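Local coordinates for protein cellulose 1,4-beta-cellobiosidase (Thermobifida fusca, PDB 4JJJ) that probably releases cellobiose from cellulose chains, this chain being the family 48 glycoside hydrolase catalytic part of a longer modular protein, at residues S117-N122 with T208-Y213; Y295-Y300 with Q350-S355; N462-S467 with V493-D498. The protein carries 1 engineered substitution. One frame throughout, in Å; residues are numbered along the deposited sequence.

Contact 1: residues S117-N122 with T208-Y213; sequences SPLMNN and TDDQNY. With BGC (beta-D-glucopyranose), chain D; BGC (beta-D-glucopyranose), chain B; BGC (beta-D-glucopyranose), chain C.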
loop_
_atom_site.group_PDB
_atom_site.type_symbol
_atom_site.label_atom_id
_atom_site.label_comp_id
_atom_site.label_asym_id
_atom_site.label_seq_id
_atom_site.Cartn_x
_atom_site.Cartn_y
_atom_site.Cartn_z
ATOM N N SER A 117 -22.425 2.111 9.788
ATOM C CA SER A 117 -23.189 2.077 8.546
ATOM C C SER A 117 -23.943 0.760 8.454
ATOM O O SER A 117 -23.470 -0.293 8.828
ATOM C CB SER A 117 -22.212 2.180 7.380
ATOM O OG SER A 117 -22.945 2.447 6.208
ATOM N N PRO A 118 -25.238 0.824 8.016
ATOM C CA PRO A 118 -26.074 -0.382 8.035
ATOM C C PRO A 118 -25.911 -1.352 6.865
ATOM O O PRO A 118 -25.568 -0.980 5.725
ATOM C CB PRO A 118 -27.507 0.229 7.961
ATOM C CG PRO A 118 -27.314 1.475 7.124
ATOM C CD PRO A 118 -25.902 1.984 7.449
ATOM N N LEU A 119 -26.186 -2.585 7.152
ATOM C CA LEU A 119 -26.404 -3.575 6.123
ATOM C C LEU A 119 -27.636 -3.281 5.299
ATOM O O LEU A 119 -28.672 -2.893 5.867
ATOM C CB LEU A 119 -26.573 -4.946 6.732
ATOM C CG LEU A 119 -25.380 -5.697 7.293
ATOM C CD1 LEU A 119 -24.681 -5.066 8.474
ATOM C CD2 LEU A 119 -25.930 -7.050 7.725
ATOM N N MET A 120 -27.528 -3.478 3.985
ATOM C CA MET A 120 -28.654 -3.296 3.039
ATOM C C MET A 120 -28.836 -4.553 2.195
ATOM O O MET A 120 -28.105 -4.853 1.267
ATOM C CB MET A 120 -28.475 -2.055 2.181
ATOM C CG MET A 120 -28.431 -0.772 2.981
ATOM S SD MET A 120 -28.262 0.702 1.999
ATOM C CE MET A 120 -28.376 1.947 3.288
ATOM N N ASN A 121 -29.789 -5.367 2.564
ATOM C CA ASN A 121 -30.032 -6.588 1.791
ATOM C C ASN A 121 -30.679 -6.423 0.418
ATOM O O ASN A 121 -30.639 -7.415 -0.387
ATOM C CB ASN A 121 -30.957 -7.544 2.579
ATOM C CG ASN A 121 -30.302 -8.053 3.822
ATOM O OD1 ASN A 121 -29.121 -8.392 3.811
ATOM N ND2 ASN A 121 -31.032 -8.056 4.918
ATOM N N ASN A 122 -31.224 -5.265 0.127
ATOM C CA ASN A 122 -31.878 -5.000 -1.202
ATOM C C ASN A 122 -30.879 -4.639 -2.285
ATOM O O ASN A 122 -31.264 -4.470 -3.426
ATOM C CB ASN A 122 -32.967 -3.915 -1.108
ATOM C CG ASN A 122 -32.438 -2.536 -0.731
ATOM O OD1 ASN A 122 -31.311 -2.355 -0.288
ATOM N ND2 ASN A 122 -33.276 -1.542 -0.914
ATOM N N THR A 208 -20.085 -0.983 11.827
ATOM C CA THR A 208 -21.201 -1.657 11.128
ATOM C C THR A 208 -22.412 -1.636 12.055
ATOM O O THR A 208 -22.253 -1.899 13.237
ATOM C CB THR A 208 -20.763 -3.038 10.833
ATOM O OG1 THR A 208 -19.594 -3.003 9.979
ATOM C CG2 THR A 208 -21.798 -3.831 10.074
ATOM N N ASP A 209 -23.556 -1.298 11.487
ATOM C CA ASP A 209 -24.847 -1.228 12.216
ATOM C C ASP A 209 -25.584 -2.498 11.871
ATOM O O ASP A 209 -26.033 -2.703 10.746
ATOM C CB ASP A 209 -25.585 0.010 11.778
ATOM C CG ASP A 209 -26.860 0.269 12.571
ATOM O OD1 ASP A 209 -27.085 -0.477 13.524
ATOM O OD2 ASP A 209 -27.546 1.256 12.181
ATOM N N ASP A 210 -25.642 -3.425 12.834
ATOM C CA ASP A 210 -26.256 -4.701 12.643
ATOM C C ASP A 210 -27.077 -4.940 13.888
ATOM O O ASP A 210 -26.797 -4.393 14.948
ATOM C CB ASP A 210 -25.196 -5.766 12.449
ATOM C CG ASP A 210 -25.725 -7.025 11.809
ATOM O OD1 ASP A 210 -26.967 -7.275 11.817
ATOM O OD2 ASP A 210 -24.859 -7.785 11.310
ATOM N N GLN A 211 -28.103 -5.761 13.735
ATOM C CA GLN A 211 -29.004 -6.020 14.845
ATOM C C GLN A 211 -28.371 -6.951 15.868
ATOM O O GLN A 211 -28.750 -6.947 17.014
ATOM C CB GLN A 211 -30.373 -6.546 14.371
ATOM C CG GLN A 211 -31.494 -5.812 15.124
ATOM C CD GLN A 211 -32.815 -6.579 15.149
ATOM O OE1 GLN A 211 -32.904 -7.672 15.723
ATOM N NE2 GLN A 211 -33.855 -6.003 14.532
ATOM N N ASN A 212 -27.427 -7.768 15.406
ATOM C CA ASN A 212 -26.745 -8.751 16.233
ATOM C C ASN A 212 -25.238 -8.495 16.035
ATOM O O ASN A 212 -24.887 -8.049 14.898
ATOM C CB ASN A 212 -27.069 -10.172 15.728
ATOM C CG ASN A 212 -28.534 -10.565 15.915
ATOM O OD1 ASN A 212 -29.051 -10.612 17.035
ATOM N ND2 ASN A 212 -29.199 -10.864 14.806
ATOM N N TYR A 213 -24.389 -8.675 17.071
ATOM C CA TYR A 213 -22.907 -8.646 16.858
ATOM C C TYR A 213 -22.276 -9.944 17.293
ATOM O O TYR A 213 -22.534 -10.518 18.368
ATOM C CB TYR A 213 -22.200 -7.446 17.562
ATOM C CG TYR A 213 -22.646 -6.159 16.974
ATOM C CD1 TYR A 213 -22.073 -5.674 15.784
ATOM C CD2 TYR A 213 -23.640 -5.427 17.506
ATOM C CE1 TYR A 213 -22.505 -4.496 15.192
ATOM C CE2 TYR A 213 -24.122 -4.247 16.924
ATOM C CZ TYR A 213 -23.508 -3.749 15.758
ATOM O OH TYR A 213 -23.914 -2.589 15.189
HETATM C C2 BGC D . -21.074 -9.850 6.208
HETATM C C3 BGC D . -22.451 -10.327 6.718
HETATM C C4 BGC D . -22.503 -10.219 8.249
HETATM C C5 BGC D . -22.052 -8.812 8.724
HETATM C C6 BGC D . -22.054 -8.496 10.222
HETATM C C1 BGC D . -20.749 -8.493 6.775
HETATM O O2 BGC D . -21.153 -9.855 4.823
HETATM O O3 BGC D . -22.660 -11.720 6.346
HETATM O O4 BGC D . -23.947 -10.199 8.634
HETATM O O5 BGC D . -20.683 -8.618 8.217
HETATM O O6 BGC D . -22.481 -7.175 10.568
HETATM C C2 BGC B . -25.585 -11.109 9.969
HETATM C C3 BGC B . -26.346 -12.365 10.393
HETATM C C4 BGC B . -26.444 -13.334 9.202
HETATM C C5 BGC B . -25.051 -13.613 8.604
HETATM C C6 BGC B . -25.113 -14.698 7.543
HETATM C C1 BGC B . -24.297 -11.459 9.155
HETATM O O2 BGC B . -25.295 -10.404 11.175
HETATM O O3 BGC B . -27.679 -11.929 10.857
HETATM O O4 BGC B . -27.133 -14.524 9.638
HETATM O O5 BGC B . -24.654 -12.312 7.998
HETATM O O6 BGC B . -25.676 -13.954 6.490
HETATM C C2 BGC C . -17.543 -5.179 7.552
HETATM C C3 BGC C . -18.172 -6.564 7.633
HETATM C C4 BGC C . -19.014 -6.839 6.360
HETATM C C5 BGC C . -18.138 -6.604 5.126
HETATM C C6 BGC C . -18.964 -6.700 3.799
HETATM C C1 BGC C . -16.694 -5.097 6.286
HETATM O O2 BGC C . -16.717 -5.042 8.692
HETATM O O3 BGC C . -19.017 -6.584 8.807
HETATM O O4 BGC C . -19.411 -8.209 6.302
HETATM O O5 BGC C . -17.604 -5.276 5.190
HETATM O O6 BGC C . -19.940 -5.664 3.692
HETATM O O HOH W 1 -28.391 -3.126 9.523
#

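Contact 2: residues Y295-Y300 with Q350-S355; sequences YLLSWY and QDWATS. With BGC (beta-D-glucopyranose), chain E; BGC (beta-D-glucopyranose), chain F; BGC (beta-D-glucopyranose), chain G.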
loop_
_atom_site.group_PDB
_atom_site.type_symbol
_atom_site.label_atom_id
_atom_site.label_comp_id
_atom_site.label_asym_id
_atom_site.label_seq_id
_atom_site.Cartn_x
_atom_site.Cartn_y
_atom_site.Cartn_z
ATOM N N TYR A 295 -9.925 -5.546 -13.530
ATOM C CA TYR A 295 -8.584 -5.946 -13.982
ATOM C C TYR A 295 -7.514 -4.961 -13.644
ATOM O O TYR A 295 -6.401 -5.042 -14.222
ATOM C CB TYR A 295 -8.592 -6.274 -15.477
ATOM C CG TYR A 295 -9.386 -7.516 -15.808
ATOM C CD1 TYR A 295 -8.955 -8.779 -15.448
ATOM C CD2 TYR A 295 -10.572 -7.368 -16.515
ATOM C CE1 TYR A 295 -9.698 -9.901 -15.831
ATOM C CE2 TYR A 295 -11.332 -8.441 -16.857
ATOM C CZ TYR A 295 -10.868 -9.693 -16.591
ATOM O OH TYR A 295 -11.582 -10.881 -16.924
ATOM N N LEU A 296 -7.728 -4.123 -12.642
ATOM C CA LEU A 296 -6.698 -3.254 -12.104
ATOM C C LEU A 296 -6.330 -3.656 -10.701
ATOM O O LEU A 296 -7.088 -4.433 -10.057
ATOM C CB LEU A 296 -7.201 -1.803 -12.105
ATOM C CG LEU A 296 -7.495 -1.235 -13.464
ATOM C CD1 LEU A 296 -8.082 0.165 -13.322
ATOM C CD2 LEU A 296 -6.312 -1.190 -14.406
ATOM N N LEU A 297 -5.174 -3.211 -10.191
ATOM C CA LEU A 297 -4.800 -3.423 -8.769
ATOM C C LEU A 297 -5.512 -2.357 -7.936
ATOM O O LEU A 297 -5.022 -1.212 -7.865
ATOM C CB LEU A 297 -3.312 -3.424 -8.530
ATOM C CG LEU A 297 -2.633 -4.667 -9.084
ATOM C CD1 LEU A 297 -1.164 -4.467 -9.155
ATOM C CD2 LEU A 297 -2.815 -5.798 -7.988
ATOM N N SER A 298 -6.697 -2.701 -7.413
ATOM C CA SER A 298 -7.412 -1.796 -6.596
ATOM C C SER A 298 -6.804 -1.585 -5.185
ATOM O O SER A 298 -5.781 -2.155 -4.871
ATOM C CB SER A 298 -8.847 -2.168 -6.506
ATOM O OG SER A 298 -8.980 -3.297 -5.637
ATOM N N TRP A 299 -7.439 -0.682 -4.444
ATOM C CA TRP A 299 -6.875 -0.269 -3.172
ATOM C C TRP A 299 -6.834 -1.358 -2.175
ATOM O O TRP A 299 -6.000 -1.376 -1.290
ATOM C CB TRP A 299 -7.709 0.868 -2.613
ATOM C CG TRP A 299 -7.092 1.683 -1.500
ATOM C CD1 TRP A 299 -7.303 1.579 -0.175
ATOM C CD2 TRP A 299 -6.244 2.808 -1.676
ATOM N NE1 TRP A 299 -6.661 2.578 0.505
ATOM C CE2 TRP A 299 -6.009 3.364 -0.410
ATOM C CE3 TRP A 299 -5.738 3.435 -2.797
ATOM C CZ2 TRP A 299 -5.211 4.513 -0.260
ATOM C CZ3 TRP A 299 -4.903 4.521 -2.644
ATOM C CH2 TRP A 299 -4.631 5.052 -1.390
ATOM N N TYR A 300 -7.706 -2.350 -2.262
ATOM C CA TYR A 300 -7.714 -3.455 -1.280
ATOM C C TYR A 300 -8.602 -4.620 -1.759
ATOM O O TYR A 300 -9.390 -4.532 -2.656
ATOM C CB TYR A 300 -8.157 -3.038 0.182
ATOM C CG TYR A 300 -9.605 -2.530 0.231
ATOM C CD1 TYR A 300 -10.676 -3.375 0.550
ATOM C CD2 TYR A 300 -9.894 -1.159 -0.069
ATOM C CE1 TYR A 300 -11.993 -2.908 0.577
ATOM C CE2 TYR A 300 -11.228 -0.696 -0.005
ATOM C CZ TYR A 300 -12.209 -1.565 0.389
ATOM O OH TYR A 300 -13.542 -1.116 0.437
ATOM N N GLN A 350 -4.582 -16.025 -17.564
ATOM C CA GLN A 350 -5.424 -15.202 -18.431
ATOM C C GLN A 350 -5.814 -13.895 -17.742
ATOM O O GLN A 350 -5.806 -12.813 -18.379
ATOM C CB GLN A 350 -6.706 -15.992 -18.780
ATOM C CG GLN A 350 -7.613 -15.276 -19.775
ATOM C CD GLN A 350 -7.042 -15.189 -21.195
ATOM O OE1 GLN A 350 -6.504 -16.164 -21.754
ATOM N NE2 GLN A 350 -7.272 -14.011 -21.843
ATOM N N ASP A 351 -6.170 -14.003 -16.500
ATOM C CA ASP A 351 -6.624 -12.809 -15.747
ATOM C C ASP A 351 -5.470 -11.814 -15.684
ATOM O O ASP A 351 -5.671 -10.590 -15.856
ATOM C CB ASP A 351 -7.206 -13.188 -14.387
ATOM C CG ASP A 351 -8.546 -13.791 -14.455
ATOM O OD1 ASP A 351 -9.228 -13.784 -15.504
ATOM O OD2 ASP A 351 -8.951 -14.346 -13.425
ATOM N N TRP A 352 -4.263 -12.299 -15.369
ATOM C CA TRP A 352 -3.064 -11.419 -15.276
ATOM C C TRP A 352 -2.672 -10.900 -16.641
ATOM O O TRP A 352 -2.202 -9.777 -16.744
ATOM C CB TRP A 352 -1.944 -12.117 -14.558
ATOM C CG TRP A 352 -2.121 -11.975 -13.060
ATOM C CD1 TRP A 352 -2.576 -12.930 -12.170
ATOM C CD2 TRP A 352 -1.957 -10.810 -12.324
ATOM N NE1 TRP A 352 -2.622 -12.406 -10.901
ATOM C CE2 TRP A 352 -2.206 -11.103 -10.985
ATOM C CE3 TRP A 352 -1.534 -9.508 -12.661
ATOM C CZ2 TRP A 352 -2.074 -10.154 -10.001
ATOM C CZ3 TRP A 352 -1.351 -8.589 -11.667
ATOM C CH2 TRP A 352 -1.633 -8.900 -10.338
ATOM N N ALA A 353 -2.894 -11.689 -17.739
ATOM C CA ALA A 353 -2.594 -11.145 -19.078
ATOM C C ALA A 353 -3.577 -10.000 -19.426
ATOM O O ALA A 353 -3.174 -8.915 -19.934
ATOM C CB ALA A 353 -2.648 -12.219 -20.101
ATOM N N THR A 354 -4.823 -10.169 -19.019
ATOM C CA THR A 354 -5.816 -9.083 -19.215
ATOM C C THR A 354 -5.432 -7.865 -18.372
ATOM O O THR A 354 -5.439 -6.766 -18.877
ATOM C CB THR A 354 -7.196 -9.584 -18.860
ATOM O OG1 THR A 354 -7.502 -10.718 -19.667
ATOM C CG2 THR A 354 -8.205 -8.539 -19.063
ATOM N N SER A 355 -5.068 -8.122 -17.155
ATOM C CA SER A 355 -4.622 -7.018 -16.239
ATOM C C SER A 355 -3.366 -6.271 -16.729
ATOM O O SER A 355 -3.290 -5.055 -16.609
ATOM C CB SER A 355 -4.392 -7.529 -14.800
ATOM O OG SER A 355 -4.155 -6.466 -13.881
HETATM C C2 BGC E . -4.104 2.261 3.030
HETATM C C3 BGC E . -5.353 1.991 3.871
HETATM C C4 BGC E . -5.829 0.601 3.599
HETATM C C5 BGC E . -4.789 -0.465 3.810
HETATM C C6 BGC E . -5.258 -1.882 3.499
HETATM C C1 BGC E . -3.162 1.106 3.217
HETATM O O1 BGC E . -2.019 1.286 2.366
HETATM O O2 BGC E . -3.461 3.516 3.339
HETATM O O3 BGC E . -6.354 2.945 3.435
HETATM O O4 BGC E . -6.799 0.396 4.686
HETATM O O5 BGC E . -3.697 -0.166 2.924
HETATM O O6 BGC E . -5.760 -1.912 2.131
HETATM C C2 BGC F . -8.583 -1.032 5.582
HETATM C C3 BGC F . -9.889 -1.636 5.215
HETATM C C4 BGC F . -10.873 -0.622 4.607
HETATM C C5 BGC F . -10.088 0.109 3.488
HETATM C C6 BGC F . -11.025 1.102 2.814
HETATM C C1 BGC F . -8.007 -0.304 4.379
HETATM O O2 BGC F . -7.697 -2.007 6.069
HETATM O O3 BGC F . -10.369 -2.242 6.360
HETATM O O4 BGC F . -11.974 -1.297 3.938
HETATM O O5 BGC F . -8.884 0.720 3.943
HETATM O O6 BGC F . -11.151 2.234 3.700
HETATM C C2 BGC G . -14.243 -1.877 3.758
HETATM C C3 BGC G . -15.449 -2.407 4.506
HETATM C C4 BGC G . -15.116 -3.615 5.362
HETATM C C5 BGC G . -13.895 -3.375 6.212
HETATM C C6 BGC G . -13.369 -4.549 6.949
HETATM C C1 BGC G . -13.086 -1.661 4.764
HETATM O O2 BGC G . -14.513 -0.688 3.027
HETATM O O3 BGC G . -16.500 -2.744 3.561
HETATM O O4 BGC G . -16.283 -3.797 6.234
HETATM O O5 BGC G . -12.784 -2.896 5.392
HETATM O O6 BGC G . -12.294 -4.204 7.802
HETATM O O HOH W 2 -9.794 -12.854 -17.911
#

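Contact 3: residues N462-S467 with V493-D498; sequences NFQVPS and VSYSQD. With BGC (beta-D-glucopyranose), chain H; GLC (alpha-D-glucopyranose), chain I.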
loop_
_atom_site.group_PDB
_atom_site.type_symbol
_atom_site.label_atom_id
_atom_site.label_comp_id
_atom_site.label_asym_id
_atom_site.label_seq_id
_atom_site.Cartn_x
_atom_site.Cartn_y
_atom_site.Cartn_z
ATOM N N ASN A 462 21.979 20.216 -0.979
ATOM C CA ASN A 462 20.655 20.841 -0.901
ATOM C C ASN A 462 19.816 20.388 -2.102
ATOM O O ASN A 462 19.087 21.150 -2.726
ATOM C CB ASN A 462 20.844 22.365 -0.953
ATOM C CG ASN A 462 21.648 22.871 0.237
ATOM O OD1 ASN A 462 21.482 22.401 1.318
ATOM N ND2 ASN A 462 22.481 23.830 0.002
ATOM N N PHE A 463 19.929 19.087 -2.464
ATOM C CA PHE A 463 19.111 18.611 -3.570
ATOM C C PHE A 463 17.631 18.718 -3.209
ATOM O O PHE A 463 17.288 18.775 -2.026
ATOM C CB PHE A 463 19.441 17.105 -3.816
ATOM C CG PHE A 463 18.780 16.124 -2.876
ATOM C CD1 PHE A 463 17.588 15.524 -3.184
ATOM C CD2 PHE A 463 19.365 15.859 -1.616
ATOM C CE1 PHE A 463 17.064 14.653 -2.336
ATOM C CE2 PHE A 463 18.784 14.926 -0.750
ATOM C CZ PHE A 463 17.619 14.360 -1.125
ATOM N N GLN A 464 16.784 18.640 -4.226
ATOM C CA GLN A 464 15.337 18.687 -3.978
ATOM C C GLN A 464 14.622 17.834 -5.025
ATOM O O GLN A 464 14.960 17.885 -6.209
ATOM C CB GLN A 464 14.809 20.146 -4.136
ATOM C CG GLN A 464 15.408 21.188 -3.169
ATOM C CD GLN A 464 14.586 21.186 -1.935
ATOM O OE1 GLN A 464 13.525 21.830 -1.884
ATOM N NE2 GLN A 464 14.879 20.301 -1.055
ATOM N N VAL A 465 13.601 17.099 -4.588
ATOM C CA VAL A 465 12.736 16.360 -5.478
ATOM C C VAL A 465 11.296 16.786 -5.222
ATOM O O VAL A 465 10.981 17.338 -4.122
ATOM C CB VAL A 465 12.874 14.816 -5.236
ATOM C CG1 VAL A 465 14.344 14.404 -5.516
ATOM C CG2 VAL A 465 12.493 14.429 -3.820
ATOM N N PRO A 466 10.403 16.544 -6.178
ATOM C CA PRO A 466 8.977 16.865 -5.933
ATOM C C PRO A 466 8.376 16.163 -4.745
ATOM O O PRO A 466 8.694 15.036 -4.456
ATOM C CB PRO A 466 8.297 16.525 -7.259
ATOM C CG PRO A 466 9.450 16.549 -8.251
ATOM C CD PRO A 466 10.633 16.048 -7.520
ATOM N N SER A 467 7.447 16.823 -4.060
ATOM C CA SER A 467 6.761 16.305 -2.928
ATOM C C SER A 467 5.244 16.363 -3.100
ATOM O O SER A 467 4.585 15.327 -3.290
ATOM C CB SER A 467 7.213 17.022 -1.633
ATOM O OG SER A 467 6.373 16.569 -0.563
ATOM N N VAL A 493 3.731 21.740 -6.217
ATOM C CA VAL A 493 3.600 22.850 -5.269
ATOM C C VAL A 493 4.510 22.776 -4.046
ATOM O O VAL A 493 4.484 23.685 -3.189
ATOM C CB VAL A 493 2.125 23.046 -4.849
ATOM C CG1 VAL A 493 1.299 23.398 -6.115
ATOM C CG2 VAL A 493 1.555 21.870 -4.169
ATOM N N SER A 494 5.208 21.649 -3.831
ATOM C CA SER A 494 6.240 21.586 -2.768
ATOM C C SER A 494 7.270 20.573 -3.172
ATOM O O SER A 494 6.992 19.701 -4.037
ATOM C CB SER A 494 5.685 21.265 -1.452
ATOM O OG SER A 494 5.370 19.948 -1.256
ATOM N N TYR A 495 8.424 20.730 -2.572
ATOM C CA TYR A 495 9.629 19.912 -2.777
ATOM C C TYR A 495 10.131 19.416 -1.447
ATOM O O TYR A 495 9.761 19.923 -0.417
ATOM C CB TYR A 495 10.730 20.704 -3.542
ATOM C CG TYR A 495 10.253 21.178 -4.881
ATOM C CD1 TYR A 495 10.533 20.475 -6.053
ATOM C CD2 TYR A 495 9.473 22.371 -5.006
ATOM C CE1 TYR A 495 10.079 20.920 -7.288
ATOM C CE2 TYR A 495 9.006 22.799 -6.258
ATOM C CZ TYR A 495 9.349 22.041 -7.392
ATOM O OH TYR A 495 8.926 22.425 -8.649
ATOM N N SER A 496 10.942 18.355 -1.462
ATOM C CA SER A 496 11.507 17.761 -0.240
ATOM C C SER A 496 12.886 17.172 -0.537
ATOM O O SER A 496 13.353 17.170 -1.659
ATOM C CB SER A 496 10.586 16.667 0.253
ATOM O OG SER A 496 10.884 15.517 -0.422
ATOM N N GLN A 497 13.456 16.613 0.525
ATOM C CA GLN A 497 14.605 15.731 0.447
ATOM C C GLN A 497 14.262 14.246 0.859
ATOM O O GLN A 497 15.070 13.522 1.424
ATOM C CB GLN A 497 15.728 16.278 1.345
ATOM C CG GLN A 497 16.271 17.611 0.830
ATOM C CD GLN A 497 17.567 17.951 1.499
ATOM O OE1 GLN A 497 17.677 17.859 2.720
ATOM N NE2 GLN A 497 18.545 18.384 0.730
ATOM N N ASP A 498 13.029 13.867 0.603
ATOM C CA ASP A 498 12.553 12.542 1.014
ATOM C C ASP A 498 13.446 11.503 0.339
ATOM O O ASP A 498 13.436 11.394 -0.845
ATOM C CB ASP A 498 11.095 12.418 0.645
ATOM C CG ASP A 498 10.495 11.155 1.028
ATOM O OD1 ASP A 498 11.113 10.086 0.844
ATOM O OD2 ASP A 498 9.283 11.142 1.437
HETATM C C2 BGC H . 4.094 11.836 2.485
HETATM C C3 BGC H . 3.634 10.501 3.059
HETATM C C4 BGC H . 4.808 9.501 3.119
HETATM C C5 BGC H . 6.121 10.062 3.699
HETATM C C6 BGC H . 7.334 9.166 3.434
HETATM C C1 BGC H . 5.357 12.313 3.161
HETATM O O1 BGC H . 5.748 13.554 2.485
HETATM O O2 BGC H . 2.959 12.739 2.709
HETATM O O3 BGC H . 2.564 9.953 2.281
HETATM O O4 BGC H . 4.481 8.341 3.886
HETATM O O5 BGC H . 6.416 11.326 3.106
HETATM O O6 BGC H . 7.649 9.058 2.070
HETATM C C1 GLC I . 5.608 12.299 3.548
HETATM C C2 GLC I . 4.307 11.955 2.943
HETATM C C3 GLC I . 3.809 10.583 3.468
HETATM C C4 GLC I . 4.861 9.496 3.220
HETATM C C5 GLC I . 6.175 10.019 3.807
HETATM C C6 GLC I . 7.378 9.150 3.581
HETATM O O1 GLC I . 5.296 12.376 4.882
HETATM O O2 GLC I . 3.285 12.936 3.422
HETATM O O3 GLC I . 2.543 10.247 2.925
HETATM O O4 GLC I . 4.504 8.301 3.947
HETATM O O5 GLC I . 6.517 11.273 3.213
HETATM O O6 GLC I . 7.623 9.084 2.220
HETATM O O HOH W 3 11.748 22.643 -0.059
HETATM O O HOH W 4 9.232 13.990 -1.877
HETATM O O HOH W 5 5.533 19.067 1.085
#

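Contact 1: residues S117-N122 with T208-Y213
Leu119 and Thr208 meet methyl to methyl: CD1 of Leu119 lies 3.5 Å from CG2 of Thr208, and the two side chains pass at a slant. The same leucine methyl also rests against the backbone O of Asp209. Its sister CD2 turns to the carboxylate of Asp210, approaching OD2 at 3.8 Å, so the forked end of the leucine spans three consecutive residues of 208-213. Between the two segments one direct backbone bond, Asp209 N to Ser117 O (2.8 Å), holds the strands. This is the tight part of the contact, and it borders the glycan. OD2 of Asp210 accepts from O6 of the chain D glucose at 2.6 Å and from O2 of the chain B glucose, to which that unit is linked, at 2.7 Å. With CG trans to the backbone N (chi1 -161°), the carboxylate is carried out to the sugars. Thr208 adds its methyl, CG2 lying 3.4 Å from O6 of the chain D glucose.

The other side is looser. Pro118 and Asp209 both project away from the sugar, where Asp209 is exposed, and their CB atoms come no nearer than 4.3 Å. A water accepts a weak hydrogen bond from Leu119 N and donates to Asp209 O, which also receives a CA-H...O contact from Pro118. Tyr213 OH steadies the following turn, donating to Thr208 O and accepting from Asp210 N.

The pairing is a parallel two-stranded sheet of 117-118 and 208-209, on the wall of the glycan pocket far from the chain's centre. Ser117 OG is held by Pro107 and Gln109 in the loop between helix 71-83 and strand 117-118, while the chain after Tyr213 runs on into strand 216-220, which belongs to a four-stranded antiparallel sheet.

Contact 2: residues Y295-Y300 with Q350-S355
Thr354 sets its methyl squarely over the phenol ring of Tyr295: CG2 is 3.5 Å from the ring centroid and only 5° off the normal, a CH-pi contact over the middle of the face. With CG2 trans to its backbone N and OG1 trans to the carbonyl carbon (chi1 -58°), the threonine presents the methyl to the ring and leaves the hydroxyl near the helix backbone. Asp351, one turn earlier on helix 348-365, reaches the same ring from another direction. Its OD1 lies in the ring plane at the edge, 3.9 Å from CE1 of Tyr295, and the carboxylate is turned 60° against the ring. A water joins the two polar ends, lying 2.8 Å from Tyr295 OH and donating to Asp351 OD1.

Beside the ring, Ser355 OG donates to the backbone O of Tyr295 across 2.7 Å, from well above the carbonyl plane. That hydroxyl is also hydrogen-bonded to Gln359, a turn further along the helix. Deeper in, Leu297 and Trp352 cross at about a right angle, leucine CD2 standing 4.1 Å from CH2 of the indole, whose NE1 is hydrogen-bonded to Gly260 O. The Leu297 side chain is about 7 Å from that of the engineered Asn224, at the position predicted to be the nucleophile.

From here the loop leads to the sugar. Trp299 NE1 points straight at O3 of the chain E glucose (3.0 Å), in the plane of its ring, and Tyr300 OH accepts from O2 of the chain G glucose, with O4 of the chain F unit over one face of its ring.

Asp351 OD2 is salt-bridged to both Arg264 and Lys290. These two would probably keep the buried carboxylate ionised, while its OD1 takes a proton from the water shared with Tyr295 OH.

Contact 3: residues N462-S467 with V493-D498
Gln497 crosses the ring of Phe463 obliquely, and its side chain can be traced outward atom by atom. CB comes first, 3.7 Å from CZ at the far end of the phenylalanine ring. CG then passes over the ring face, offset toward the rim, in a CH-pi contact 4.2 Å from the centroid; it also lies 3.2 Å from Phe463 O and touches Gln464 NE2. Because the chain runs extended beyond CG (chi2 -166°), CD brings the amide to the backbone O of Phe463, just before strand 465-473, its plane only 24° from that of the ring. At the tip, NE2 sits 3.5 Å from Phe463 CD2 and donates to Phe463 O at 3.1 Å, in the carbonyl plane and on a lone pair. It is also hydrogen-bonded to the backbone O of Gln461, a zinc ligand. Gln464 NE2, in one of two modelled conformers, donates to Phe463 O as well.

The segments form the open end of a two-stranded antiparallel beta hairpin, 465-473 with 488-496. Val465 and Ser496 make its hydrogen-bonded pair (Val465 N to Ser496 O 2.9 Å, Ser496 N to Val465 O 2.8 Å). Next to it Pro466 and Tyr495 form a non-hydrogen-bonded pair whose side chains diverge, and Ser467 N closes on Ser494 O. On the face bearing Val465 and Ser496, the valine packs against helix 499-516.

An alanine in place of Gln497 would probably cost Gln461 O a donor and the ring the cover of CG, leaving Phe463 O to the less certain bond from Gln464.

Past Gln497 the chain turns into that helix. Ser496 OG accepts from Asp498 N in an ST turn, and Asp498 is the N-cap, its OD1 taking the backbone N of Val501. The other oxygen, OD2, faces the glycan pocket, 2.7 Å from O6 of the beta-glucose modelled there alongside its alpha anomer.

Contact 2 is the buried one, nearest the centre of the chain, where a loop meets helix 348-365 mainly through side chains; contacts 1 and 3 are only partly buried and lie on opposite sides of that centre, about 46 Å apart between centres. Both pair strands, but contact 1 is a short parallel pairing of two bridges with one direct hydrogen bond, whereas contact 3 has fuller antiparallel bonding and over twice the buried area. No secondary-structure element is shared. Contacts 1 and 2 contribute to the same glycan pocket, the latter through Trp299 and Tyr300, which do not touch the helix segment 350-355; Asp498 of contact 3 belongs to a different pocket.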